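Local coordinates for trans-isoprenyl diphosphate synthase (Caulobacter crescentus, PDB 3OYR), which probably builds all-trans-octaprenyl diphosphate, a precursor for the side chain of isoprenoid quinones, from farnesyl diphosphate and five isopentenyl diphosphate units, at residues 72-77 with 85-90; 153-158 with 199-204; 168-173 with 189-194; 239-242 with 247-250; 250-255 with 288-293. All coordinates share one frame; numbering follows the deposited sequence. Where two conformers were deposited one is given.

How the contacts relate
Contacts 1 and 2 lie away from the ligand sites and adjoin, their centres 10 Å apart; Thr73 OG1 meets Ala199 O at 3.1 Å between them. Contacts 2 and 3 join the same two helices, 150-173 and 181-206, with centres 19 Å apart, and the salt bridge of Arg158 NH2 to Glu194 OE2 (3.1 Å) ties one to the other. Contact 3 borders a bound dimethylallyl diphosphate, which Lys191 NZ touches by a weak bond. Contacts 4 and 5 share Asp250, 11 Å apart between centres; the side chains of Ala248 and Phe252 each come within about 6 Å of that of Asp236, a known calcium ligand of this protein, although no calcium is bound to it in this chain.

Contact 1. Residues 72-77 with 85-90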
# COMPACT_ATOMS: atom_id res chain seq x y z
N MET B 72 -6.01 -13.16 15.90
CA MET B 72 -5.49 -12.44 17.06
C MET B 72 -6.30 -11.19 17.38
O MET B 72 -6.53 -10.91 18.55
CB MET B 72 -3.99 -12.15 16.92
CG MET B 72 -3.17 -13.37 17.26
SD MET B 72 -1.50 -13.31 16.61
CE MET B 72 -0.93 -11.86 17.51
N THR B 73 -6.76 -10.47 16.36
CA THR B 73 -7.66 -9.35 16.56
C THR B 73 -8.93 -9.86 17.26
O THR B 73 -9.37 -9.26 18.26
CB THR B 73 -8.06 -8.68 15.23
OG1 THR B 73 -6.89 -8.23 14.55
CG2 THR B 73 -9.03 -7.49 15.46
N VAL B 74 -9.50 -10.94 16.75
CA VAL B 74 -10.69 -11.56 17.36
C VAL B 74 -10.41 -11.97 18.82
O VAL B 74 -11.12 -11.55 19.74
CB VAL B 74 -11.24 -12.75 16.51
CG1 VAL B 74 -12.24 -13.55 17.34
CG2 VAL B 74 -11.87 -12.23 15.23
N ALA B 75 -9.36 -12.76 19.02
CA ALA B 75 -8.96 -13.16 20.39
C ALA B 75 -8.75 -12.00 21.36
O ALA B 75 -9.22 -12.05 22.52
CB ALA B 75 -7.70 -14.04 20.34
N ALA B 76 -8.09 -10.94 20.89
CA ALA B 76 -7.80 -9.79 21.74
C ALA B 76 -9.07 -9.05 22.11
O ALA B 76 -9.20 -8.60 23.25
CB ALA B 76 -6.85 -8.83 21.04
N ALA B 77 -9.99 -8.93 21.16
CA ALA B 77 -11.26 -8.25 21.42
C ALA B 77 -12.13 -8.98 22.45
O ALA B 77 -12.70 -8.36 23.37
CB ALA B 77 -12.03 -8.02 20.11
N ASP B 85 -19.54 -6.53 17.80
CA ASP B 85 -18.66 -7.25 16.89
C ASP B 85 -17.97 -6.35 15.85
O ASP B 85 -17.60 -6.82 14.76
CB ASP B 85 -19.44 -8.38 16.21
CG ASP B 85 -20.54 -7.87 15.28
OD1 ASP B 85 -20.77 -6.65 15.19
OD2 ASP B 85 -21.18 -8.73 14.64
N HIS B 86 -17.79 -5.08 16.19
CA HIS B 86 -17.21 -4.14 15.22
C HIS B 86 -15.72 -4.38 14.99
O HIS B 86 -15.16 -3.96 13.97
CB HIS B 86 -17.53 -2.69 15.59
CG HIS B 86 -18.98 -2.35 15.46
ND1 HIS B 86 -19.67 -1.65 16.43
CD2 HIS B 86 -19.89 -2.64 14.50
CE1 HIS B 86 -20.93 -1.51 16.06
NE2 HIS B 86 -21.09 -2.11 14.89
N PHE B 87 -15.10 -5.11 15.92
CA PHE B 87 -13.72 -5.55 15.76
C PHE B 87 -13.53 -6.42 14.51
O PHE B 87 -12.40 -6.53 14.03
CB PHE B 87 -13.23 -6.29 17.02
CG PHE B 87 -13.99 -7.57 17.33
CD1 PHE B 87 -15.07 -7.55 18.21
CD2 PHE B 87 -13.62 -8.78 16.75
CE1 PHE B 87 -15.78 -8.71 18.51
CE2 PHE B 87 -14.34 -9.96 17.04
CZ PHE B 87 -15.42 -9.92 17.92
N GLN B 88 -14.60 -7.03 14.00
CA GLN B 88 -14.51 -7.91 12.82
C GLN B 88 -14.04 -7.18 11.58
O GLN B 88 -13.36 -7.77 10.73
CB GLN B 88 -15.85 -8.62 12.53
CG GLN B 88 -16.21 -9.78 13.50
CD GLN B 88 -17.64 -10.28 13.32
OE1 GLN B 88 -18.24 -10.08 12.27
NE2 GLN B 88 -18.21 -10.92 14.36
N LYS B 89 -14.44 -5.91 11.43
CA LYS B 89 -13.95 -5.07 10.34
C LYS B 89 -12.46 -4.79 10.44
O LYS B 89 -11.76 -4.81 9.42
CB LYS B 89 -14.74 -3.77 10.24
CG LYS B 89 -16.24 -3.98 10.08
CD LYS B 89 -16.96 -2.68 9.80
CE LYS B 89 -18.43 -2.94 9.43
NZ LYS B 89 -19.05 -1.69 8.86
N LEU B 90 -11.98 -4.55 11.67
CA LEU B 90 -10.54 -4.40 11.95
C LEU B 90 -9.80 -5.68 11.62
O LEU B 90 -8.78 -5.65 10.93
CB LEU B 90 -10.28 -4.00 13.41
CG LEU B 90 -10.95 -2.71 13.88
CD1 LEU B 90 -10.73 -2.48 15.37
CD2 LEU B 90 -10.51 -1.47 13.10
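Thr73 OG1 faces two backbone carbonyls, Ala199 O on helix 181-206 and, more weakly, Arg69 O one turn back on its own helix, while the methyl of the same residue packs on segment 85-90. The first torsion divides these tasks: with OG1 anti to the carbonyl carbon (chi1 -58°), CG2 lies anti to the backbone N and is carried across the interface. There it rests 3.8 Å from Phe87 O and 4.2 Å from Leu90 CB.

Phe87 carries the rest of the contact. Its CG stands between its own N and carbonyl carbon (chi1 63°), which lays the ring beside helix 68-79. Ala77 CB sits over one face, 3.7 Å from the centroid and 23° off the normal. This CH-pi approach is shifted toward the rim, as the 3.4 Å from Ala77 CB to Phe87 CG confirms. Val74 CG2 instead arrives in the ring plane, at the edge, 3.8 Å from Phe87 CE2. A serine in place of Phe87 would probably open a gap beside Ala77 and Val74, whose methyls would lose the ring they pack on.

No hydrogen bond crosses between the two segments, and all five touching residues are buried. Ser206 and Asp34 also pack on Phe87, so helices 181-206 and 25-45 close in around the ring. The arrangement is a helix-loop-helix junction of the all-helical isoprenoid synthase fold, joining helix 68-79 to the start of helix 87-109, whose far end carries the calcium-binding Asp105 and Asp109.

Contact 2. Residues 153-158 with 199-204; sequences LEILAR and ASEAGA
Glu201 and Ile155 meet between two helices of the all-helical isoprenoid synthase fold, whose local axes run antiparallel at 171° and approach to 9.3 Å. The glutamate can be followed outward from helix 181-206. Its CB points toward segment 153-158 and stands 4.2 Å from Ile155 CD1. CG then leaves anti to the backbone N (chi1 -168°) and the chain continues extended, so that it passes obliquely across the isoleucine. CG lies 3.7 Å from Ile155 CD1, and the carboxylate carbon CD is 3.6 Å from that same methyl. At the tip both oxygens lie near the CD1 methyl, and Glu201 OE1 comes 3.8 Å from Ile155 CG1 as well.

These are contacts of carbon with a carboxylate, and they leave its polar need to others. Arg218, on helix 211-238, supplies it through a salt bridge to Glu201 OE1, which pairs the buried acid with a charge. An alanine at Glu201 would probably leave Arg218 without this carboxylate mate and open a gap beside Ile155 CD1, where CG and CD now pack.

Helix 150-173 turns other residues of this segment to the second subunit, where Leu153 packs on Leu153 of that chain and Ala157 on Glu142 of it. Toward helix 181-206 the remaining contact centres on Ala202. Ile155 CG2 reaches no nearer than 4.4 Å to Ala202 CB, whereas one branch of the neighbouring leucine closes in, Leu156 CD1 lying 3.8 Å from Ala202 CB.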
# COMPACT_ATOMS: atom_id res chain seq x y z
N LEU B 153 -7.39 2.93 14.00
CA LEU B 153 -6.84 3.38 12.73
C LEU B 153 -5.39 3.90 12.83
O LEU B 153 -4.57 3.61 11.96
CB LEU B 153 -7.75 4.44 12.11
CG LEU B 153 -7.80 4.36 10.59
CD1 LEU B 153 -9.16 4.76 10.09
CD2 LEU B 153 -6.74 5.25 9.96
N GLU B 154 -5.08 4.63 13.88
CA GLU B 154 -3.69 5.09 14.11
C GLU B 154 -2.74 3.91 14.31
O GLU B 154 -1.62 3.90 13.80
CB GLU B 154 -3.65 6.03 15.32
CG GLU B 154 -2.29 6.24 15.97
CD GLU B 154 -2.47 6.51 17.45
OE1 GLU B 154 -2.22 5.59 18.25
OE2 GLU B 154 -2.93 7.62 17.79
N ILE B 155 -3.22 2.90 15.04
CA ILE B 155 -2.44 1.72 15.33
C ILE B 155 -2.07 0.99 14.05
O ILE B 155 -0.92 0.62 13.86
CB ILE B 155 -3.19 0.77 16.29
CG1 ILE B 155 -3.20 1.32 17.73
CG2 ILE B 155 -2.56 -0.60 16.32
CD1 ILE B 155 -4.23 0.53 18.62
N LEU B 156 -3.03 0.81 13.15
CA LEU B 156 -2.73 0.07 11.90
C LEU B 156 -2.04 0.88 10.82
O LEU B 156 -1.31 0.32 9.98
CB LEU B 156 -4.00 -0.63 11.35
CG LEU B 156 -4.24 -1.85 12.26
CD1 LEU B 156 -5.70 -2.19 12.37
CD2 LEU B 156 -3.45 -3.03 11.76
N ALA B 157 -2.31 2.19 10.78
CA ALA B 157 -1.56 3.11 9.90
C ALA B 157 -0.06 3.08 10.25
O ALA B 157 0.81 2.92 9.37
CB ALA B 157 -2.10 4.53 10.01
N ARG B 158 0.21 3.19 11.55
CA ARG B 158 1.55 3.13 12.08
C ARG B 158 2.18 1.79 11.73
O ARG B 158 3.28 1.75 11.17
CB ARG B 158 1.57 3.38 13.60
CG ARG B 158 3.01 3.35 14.14
CD ARG B 158 3.16 3.38 15.66
NE ARG B 158 4.52 2.91 16.01
CZ ARG B 158 4.85 1.64 16.26
NH1 ARG B 158 6.11 1.33 16.54
NH2 ARG B 158 3.94 0.66 16.24
N ALA B 199 -2.46 -6.01 15.34
CA ALA B 199 -3.66 -6.85 15.31
C ALA B 199 -4.24 -7.05 16.70
O ALA B 199 -5.44 -6.84 16.89
CB ALA B 199 -3.40 -8.20 14.64
N SER B 200 -3.40 -7.43 17.67
CA SER B 200 -3.89 -7.60 19.04
C SER B 200 -4.26 -6.29 19.66
O SER B 200 -5.29 -6.20 20.31
CB SER B 200 -2.91 -8.32 19.96
OG SER B 200 -1.71 -8.58 19.30
N GLU B 201 -3.41 -5.28 19.52
CA GLU B 201 -3.69 -4.00 20.15
C GLU B 201 -4.96 -3.37 19.55
O GLU B 201 -5.79 -2.85 20.30
CB GLU B 201 -2.48 -3.04 20.10
CG GLU B 201 -2.68 -1.81 21.01
CD GLU B 201 -1.67 -0.71 20.79
OE1 GLU B 201 -0.83 -0.82 19.87
OE2 GLU B 201 -1.70 0.26 21.56
N ALA B 202 -5.14 -3.43 18.23
CA ALA B 202 -6.37 -2.89 17.63
C ALA B 202 -7.62 -3.65 18.14
O ALA B 202 -8.64 -3.03 18.45
CB ALA B 202 -6.31 -2.87 16.10
N GLY B 203 -7.50 -4.98 18.25
CA GLY B 203 -8.57 -5.81 18.82
C GLY B 203 -8.96 -5.32 20.21
O GLY B 203 -10.13 -5.11 20.49
N ALA B 204 -7.94 -5.10 21.05
CA ALA B 204 -8.14 -4.63 22.41
C ALA B 204 -8.78 -3.24 22.50
O ALA B 204 -9.70 -3.05 23.32
CB ALA B 204 -6.83 -4.65 23.18

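Contact 3. Residues 168-173 with 189-194. With DMA (dimethylallyl diphosphate), chain G.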
# COMPACT_ATOMS: atom_id res chain seq x y z
N VAL B 168 12.34 -1.95 3.61
CA VAL B 168 13.42 -1.15 3.06
C VAL B 168 14.74 -1.44 3.79
O VAL B 168 15.77 -1.63 3.13
CB VAL B 168 13.06 0.36 3.06
CG1 VAL B 168 14.23 1.21 2.63
CG2 VAL B 168 11.94 0.62 2.11
N LEU B 169 14.69 -1.53 5.12
CA LEU B 169 15.87 -1.80 5.94
C LEU B 169 16.47 -3.14 5.57
O LEU B 169 17.69 -3.25 5.46
CB LEU B 169 15.54 -1.81 7.45
CG LEU B 169 16.71 -1.92 8.45
CD1 LEU B 169 17.90 -0.98 8.12
CD2 LEU B 169 16.20 -1.67 9.89
N GLN B 170 15.61 -4.13 5.36
CA GLN B 170 16.03 -5.42 4.87
C GLN B 170 16.64 -5.33 3.46
O GLN B 170 17.71 -5.89 3.22
CB GLN B 170 14.84 -6.37 4.88
CG GLN B 170 15.19 -7.74 4.37
CD GLN B 170 14.00 -8.64 4.38
OE1 GLN B 170 13.84 -9.45 5.27
NE2 GLN B 170 13.13 -8.49 3.38
N LEU B 171 15.98 -4.62 2.55
CA LEU B 171 16.51 -4.41 1.19
C LEU B 171 17.92 -3.81 1.21
O LEU B 171 18.79 -4.27 0.47
CB LEU B 171 15.56 -3.54 0.35
CG LEU B 171 15.88 -3.37 -1.15
CD1 LEU B 171 15.83 -4.69 -1.91
CD2 LEU B 171 14.95 -2.35 -1.79
N MET B 172 18.12 -2.81 2.06
CA MET B 172 19.42 -2.13 2.19
C MET B 172 20.48 -2.92 2.95
O MET B 172 21.66 -2.84 2.63
CB MET B 172 19.26 -0.74 2.84
CG MET B 172 18.40 0.27 2.06
SD MET B 172 18.63 0.37 0.26
CE MET B 172 20.34 0.91 0.15
N ARG B 173 20.08 -3.67 3.98
CA ARG B 173 21.07 -4.18 4.92
C ARG B 173 21.15 -5.69 5.03
O ARG B 173 22.16 -6.20 5.54
CB ARG B 173 20.89 -3.54 6.30
CG ARG B 173 21.35 -2.09 6.34
CD ARG B 173 21.89 -1.76 7.71
NE ARG B 173 23.19 -1.09 7.62
CZ ARG B 173 23.92 -0.71 8.67
NH1 ARG B 173 23.48 -0.91 9.90
NH2 ARG B 173 25.09 -0.12 8.47
N GLN B 189 11.38 -7.23 13.74
CA GLN B 189 10.37 -6.58 14.59
C GLN B 189 9.45 -5.68 13.75
O GLN B 189 8.22 -5.68 13.93
CB GLN B 189 11.00 -5.83 15.76
CG GLN B 189 9.93 -5.23 16.69
CD GLN B 189 10.49 -4.57 17.92
OE1 GLN B 189 11.24 -5.17 18.69
NE2 GLN B 189 10.08 -3.33 18.16
N ALA B 190 10.05 -4.95 12.82
CA ALA B 190 9.34 -3.99 12.00
C ALA B 190 8.51 -4.67 10.92
O ALA B 190 7.33 -4.39 10.78
CB ALA B 190 10.32 -2.99 11.38
N LYS B 191 9.13 -5.58 10.17
CA LYS B 191 8.49 -6.13 9.00
C LYS B 191 7.47 -7.21 9.35
O LYS B 191 6.57 -7.45 8.55
CB LYS B 191 9.53 -6.67 8.02
CG LYS B 191 9.95 -8.10 8.30
CD LYS B 191 10.68 -8.69 7.12
CE LYS B 191 11.27 -10.04 7.52
NZ LYS B 191 11.95 -10.68 6.34
N THR B 192 7.60 -7.85 10.52
CA THR B 192 6.71 -8.96 10.86
C THR B 192 6.02 -8.82 12.20
O THR B 192 4.81 -8.99 12.29
CB THR B 192 7.44 -10.31 10.78
OG1 THR B 192 7.93 -10.50 9.45
CG2 THR B 192 6.49 -11.46 11.15
N ALA B 193 6.78 -8.50 13.25
CA ALA B 193 6.20 -8.53 14.59
C ALA B 193 5.19 -7.39 14.84
O ALA B 193 4.23 -7.57 15.59
CB ALA B 193 7.30 -8.55 15.65
N GLU B 194 5.40 -6.25 14.19
CA GLU B 194 4.54 -5.08 14.38
C GLU B 194 3.07 -5.27 13.96
O GLU B 194 2.17 -4.80 14.65
CB GLU B 194 5.12 -3.88 13.64
CG GLU B 194 4.82 -2.58 14.33
CD GLU B 194 5.68 -2.40 15.57
OE1 GLU B 194 6.93 -2.49 15.48
OE2 GLU B 194 5.10 -2.19 16.63
C1 DMA G . 8.50 -10.82 5.30
O1 DMA G . 8.97 -12.12 5.63
C2 DMA G . 7.28 -10.83 4.44
C3 DMA G . 6.25 -9.99 4.64
C4 DMA G . 6.21 -8.96 5.72
C5 DMA G . 5.09 -10.10 3.70
PA DMA G . 9.51 -13.24 4.58
O1A DMA G . 10.39 -14.12 5.41
O2A DMA G . 10.03 -12.63 3.30
O3A DMA G . 8.11 -14.00 4.31
PB DMA G . 7.85 -15.19 3.25
O1B DMA G . 6.43 -15.51 3.64
O2B DMA G . 8.88 -16.25 3.55
O3B DMA G . 8.04 -14.61 1.86
O HOH W 1 10.94 -10.01 3.14
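Lys191 NZ gives Gln170 OE1 a hydrogen bond modelled at only 2.5 Å, so short that its exact length is doubtful. It is the one direct contact between the segments, and just 82 Å² is buried around it. Both side chains are extended beyond CG and meet at their polar ends; Gln170 gets there with CG anti to its backbone N (chi1 180°). The amide uses both ends. While OE1 accepts from the lysine, Gln170 NE2 donates to a water at 2.7 Å, and that water lies 2.8 Å from O2A of dimethylallyl diphosphate, within hydrogen-bonding distance. Donor on one side and acceptor on the other are consistent with the modelled way round of the amide.

Lys191 also leans on the ligand directly: NZ bonds weakly to the ester oxygen O1 at 3.4 Å, and CD packs 3.5 Å from C1. Its backbone takes part as well, since Lys191 O is 3.2 Å from the ligand methyl C4. A wider, pi-type turn spans 189-193, marked by a weak bond from Glu194 N to Gln189 O. Lys191 serves this ligand while neighbouring Thr192 touches the second bound molecule, so the deformed turn faces both sites of the trans-prenyl diphosphate synthase active site.

Contact 4. Residues 239-242 with 247-250; sequences GATE and NAGD
Gly239, the first residue to leave the helical conformation after helix 211-238, sets its carbonyl against Ala248, with Gly239 O 3.5 Å from Ala248 CB. Ala240 follows in the N-cap position of the short helix 241-244. Thr241 then does most of the touching. Its CB points toward segment 247-250, and with OG1 anti to the carbonyl carbon (chi1 -61°) hydroxyl and methyl address different partners. Ala248 N donates to Thr241 OG1, a weak bond because it is long at 3.3 Å, although fairly straight at 160°. The methyl approaches the amide of Asn247 across the contact, Thr241 CG2 lying 3.3 Å from Asn247 ND2. A water joins the two polar ends: it is 2.7 Å from Thr241 OG1 and accepts a weak bond from Asn247 ND2 at 3.0 Å.

The partner segment is a type II beta turn from Asn247 to Asp250, closed by a weak bond from Asp250 N to Asn247 O at 3.4 Å. Gly249 takes its third position with phi 94°, a backbone shape in which any side chain would collide with the carbonyl of Ala248.

The contact brings together the two ends of the short helix-containing link that includes Lys246, a residue of the dimethylallyl diphosphate pocket. Thr241 and Asn247 also pack on Leu113 of strand 113-114, Gly249 makes a backbone bond with Asp236 of helix 211-238, and the turn leads directly into helix 250-254.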
# COMPACT_ATOMS: atom_id res chain seq x y z
N GLY B 239 12.39 -26.49 6.40
CA GLY B 239 11.05 -26.96 6.02
C GLY B 239 10.97 -27.56 4.62
O GLY B 239 11.89 -27.43 3.82
N ALA B 240 9.85 -28.23 4.34
CA ALA B 240 9.60 -28.75 2.99
C ALA B 240 8.63 -27.84 2.25
O ALA B 240 7.62 -27.41 2.82
CB ALA B 240 9.06 -30.16 3.04
N THR B 241 8.95 -27.58 0.99
CA THR B 241 8.17 -26.73 0.11
C THR B 241 6.70 -27.10 0.09
O THR B 241 5.83 -26.22 0.11
CB THR B 241 8.75 -26.79 -1.29
OG1 THR B 241 10.08 -26.30 -1.23
CG2 THR B 241 7.94 -25.93 -2.28
N GLU B 242 6.44 -28.40 0.11
CA GLU B 242 5.09 -28.94 0.03
C GLU B 242 4.25 -28.66 1.28
O GLU B 242 3.03 -28.51 1.17
CB GLU B 242 5.14 -30.44 -0.31
CG GLU B 242 6.22 -30.76 -1.36
CD GLU B 242 5.78 -31.78 -2.40
OE1 GLU B 242 6.62 -32.14 -3.26
OE2 GLU B 242 4.60 -32.22 -2.38
N ASN B 247 8.62 -21.88 -1.57
CA ASN B 247 9.92 -22.51 -1.74
C ASN B 247 10.87 -22.35 -0.57
O ASN B 247 11.25 -21.23 -0.21
CB ASN B 247 10.59 -22.04 -3.04
CG ASN B 247 9.81 -22.46 -4.28
OD1 ASN B 247 9.53 -21.66 -5.18
ND2 ASN B 247 9.42 -23.72 -4.30
N ALA B 248 11.25 -23.48 0.03
CA ALA B 248 12.38 -23.54 0.95
C ALA B 248 13.61 -23.03 0.23
O ALA B 248 13.83 -23.39 -0.93
CB ALA B 248 12.61 -24.99 1.44
N GLY B 249 14.39 -22.18 0.88
CA GLY B 249 15.61 -21.65 0.26
C GLY B 249 15.49 -20.32 -0.47
O GLY B 249 16.48 -19.85 -1.06
N ASP B 250 14.31 -19.70 -0.44
CA ASP B 250 14.13 -18.35 -1.00
C ASP B 250 15.14 -17.34 -0.43
O ASP B 250 15.74 -16.62 -1.21
CB ASP B 250 12.69 -17.84 -0.84
CG ASP B 250 11.77 -18.28 -1.98
OD1 ASP B 250 12.26 -18.92 -2.94
OD2 ASP B 250 10.55 -17.98 -1.91
O HOH W 2 11.06 -26.15 -3.71

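Contact 5. Residues 250-255 with 288-293; sequences DDFREG and ADFRRA
Phe252 makes nearly all the apolar contact with helix 287-299. Its CG stands anti to the backbone N (chi1 -176°), which sends the ring outward into that helix. Ala293 CB sits over one face, 3.9 Å from the centroid and 23° off the normal, a CH-pi contact offset toward the rim. Asp289 CB comes in the ring plane instead, 3.8 Å from Phe252 CE2. Between the two phenylalanines, Phe252 CD2 lies at the edge of the Phe290 ring and 3.8 Å from Phe290 CB.

Charged interactions skirt this packing. Arg253 NH1 bridges to Asp250 OD1 at 3.2 Å; Asp250 OD1 receives it on its anti lone pair and lies somewhat out of the guanidinium plane. The same guanidinium stands above Phe290, but at 5.8 Å from Arg253 CZ to the ring centroid the cation-pi attraction is weak at most. Asp289 OD1 turns back to Thr286 N.

Backbone bonds end helix 250-254 in a Schellman motif at Gly255, with positive phi. The helix crosses its partner at 123°, the axes 10.3 Å apart. Asp251 N donates to Asp236 OD2, and the Phe252 side chain is about 6 Å from that of Asp236, so the packing lies beside the second aspartate-rich motif of the prenyl synthase active site.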
# COMPACT_ATOMS: atom_id res chain seq x y z
N ASP B 250 14.31 -19.70 -0.44
CA ASP B 250 14.13 -18.35 -1.00
C ASP B 250 15.14 -17.34 -0.43
O ASP B 250 15.74 -16.62 -1.21
CB ASP B 250 12.69 -17.84 -0.84
CG ASP B 250 11.77 -18.28 -1.98
OD1 ASP B 250 12.26 -18.92 -2.94
OD2 ASP B 250 10.55 -17.98 -1.91
N ASP B 251 15.33 -17.31 0.89
CA ASP B 251 16.29 -16.38 1.53
C ASP B 251 17.69 -16.62 0.99
O ASP B 251 18.35 -15.67 0.54
CB ASP B 251 16.31 -16.50 3.07
CG ASP B 251 14.96 -16.15 3.74
OD1 ASP B 251 14.14 -15.39 3.17
OD2 ASP B 251 14.72 -16.67 4.85
N PHE B 252 18.13 -17.88 1.02
CA PHE B 252 19.45 -18.24 0.53
C PHE B 252 19.65 -17.87 -0.94
O PHE B 252 20.63 -17.22 -1.29
CB PHE B 252 19.77 -19.73 0.76
CG PHE B 252 21.17 -20.11 0.33
CD1 PHE B 252 22.27 -19.74 1.11
CD2 PHE B 252 21.39 -20.79 -0.87
CE1 PHE B 252 23.57 -20.05 0.71
CE2 PHE B 252 22.69 -21.11 -1.28
CZ PHE B 252 23.78 -20.75 -0.48
N ARG B 253 18.70 -18.25 -1.80
CA ARG B 253 18.77 -17.90 -3.21
C ARG B 253 18.62 -16.39 -3.53
O ARG B 253 19.10 -15.94 -4.57
CB ARG B 253 17.81 -18.76 -4.04
CG ARG B 253 18.38 -20.15 -4.37
CD ARG B 253 17.42 -21.03 -5.17
NE ARG B 253 16.61 -21.88 -4.30
CZ ARG B 253 15.37 -21.60 -3.90
NH1 ARG B 253 14.78 -20.47 -4.28
NH2 ARG B 253 14.72 -22.44 -3.11
N GLU B 254 18.00 -15.62 -2.63
CA GLU B 254 17.94 -14.14 -2.75
C GLU B 254 19.22 -13.47 -2.25
O GLU B 254 19.44 -12.28 -2.47
CB GLU B 254 16.76 -13.55 -1.95
CG GLU B 254 15.38 -13.67 -2.61
CD GLU B 254 14.23 -13.87 -1.60
OE1 GLU B 254 13.29 -14.63 -1.92
OE2 GLU B 254 14.26 -13.27 -0.49
N GLY B 255 20.06 -14.24 -1.55
CA GLY B 255 21.26 -13.69 -0.92
C GLY B 255 20.91 -12.90 0.32
O GLY B 255 21.61 -11.96 0.71
N ALA B 288 23.04 -26.73 -5.84
CA ALA B 288 23.93 -27.47 -4.94
C ALA B 288 24.42 -26.64 -3.75
O ALA B 288 24.66 -27.18 -2.67
CB ALA B 288 25.13 -28.04 -5.72
N ASP B 289 24.56 -25.33 -3.97
CA ASP B 289 24.94 -24.39 -2.91
C ASP B 289 23.91 -24.36 -1.77
O ASP B 289 24.29 -24.24 -0.60
CB ASP B 289 25.18 -22.98 -3.47
CG ASP B 289 26.45 -22.87 -4.31
OD1 ASP B 289 26.34 -22.50 -5.50
OD2 ASP B 289 27.55 -23.15 -3.80
N PHE B 290 22.62 -24.47 -2.12
CA PHE B 290 21.55 -24.50 -1.11
C PHE B 290 21.60 -25.75 -0.23
O PHE B 290 21.50 -25.64 0.99
CB PHE B 290 20.15 -24.29 -1.70
CG PHE B 290 19.03 -24.50 -0.69
CD1 PHE B 290 18.95 -23.70 0.46
CD2 PHE B 290 18.10 -25.51 -0.86
CE1 PHE B 290 17.96 -23.91 1.41
CE2 PHE B 290 17.09 -25.72 0.08
CZ PHE B 290 17.02 -24.92 1.22
N ARG B 291 21.77 -26.92 -0.85
CA ARG B 291 21.89 -28.18 -0.11
C ARG B 291 23.07 -28.17 0.85
O ARG B 291 22.96 -28.68 1.96
CB ARG B 291 22.00 -29.37 -1.07
CG ARG B 291 20.67 -30.02 -1.44
CD ARG B 291 20.07 -29.44 -2.73
NE ARG B 291 20.95 -29.61 -3.89
CZ ARG B 291 20.57 -29.50 -5.16
NH1 ARG B 291 19.31 -29.23 -5.46
NH2 ARG B 291 21.45 -29.68 -6.13
N ARG B 292 24.19 -27.58 0.41
CA ARG B 292 25.37 -27.40 1.26
C ARG B 292 25.09 -26.47 2.44
O ARG B 292 25.51 -26.75 3.57
CB ARG B 292 26.54 -26.86 0.43
N ALA B 293 24.37 -25.37 2.18
CA ALA B 293 24.01 -24.40 3.22
C ALA B 293 23.03 -24.98 4.25
O ALA B 293 23.25 -24.84 5.46
CB ALA B 293 23.43 -23.14 2.59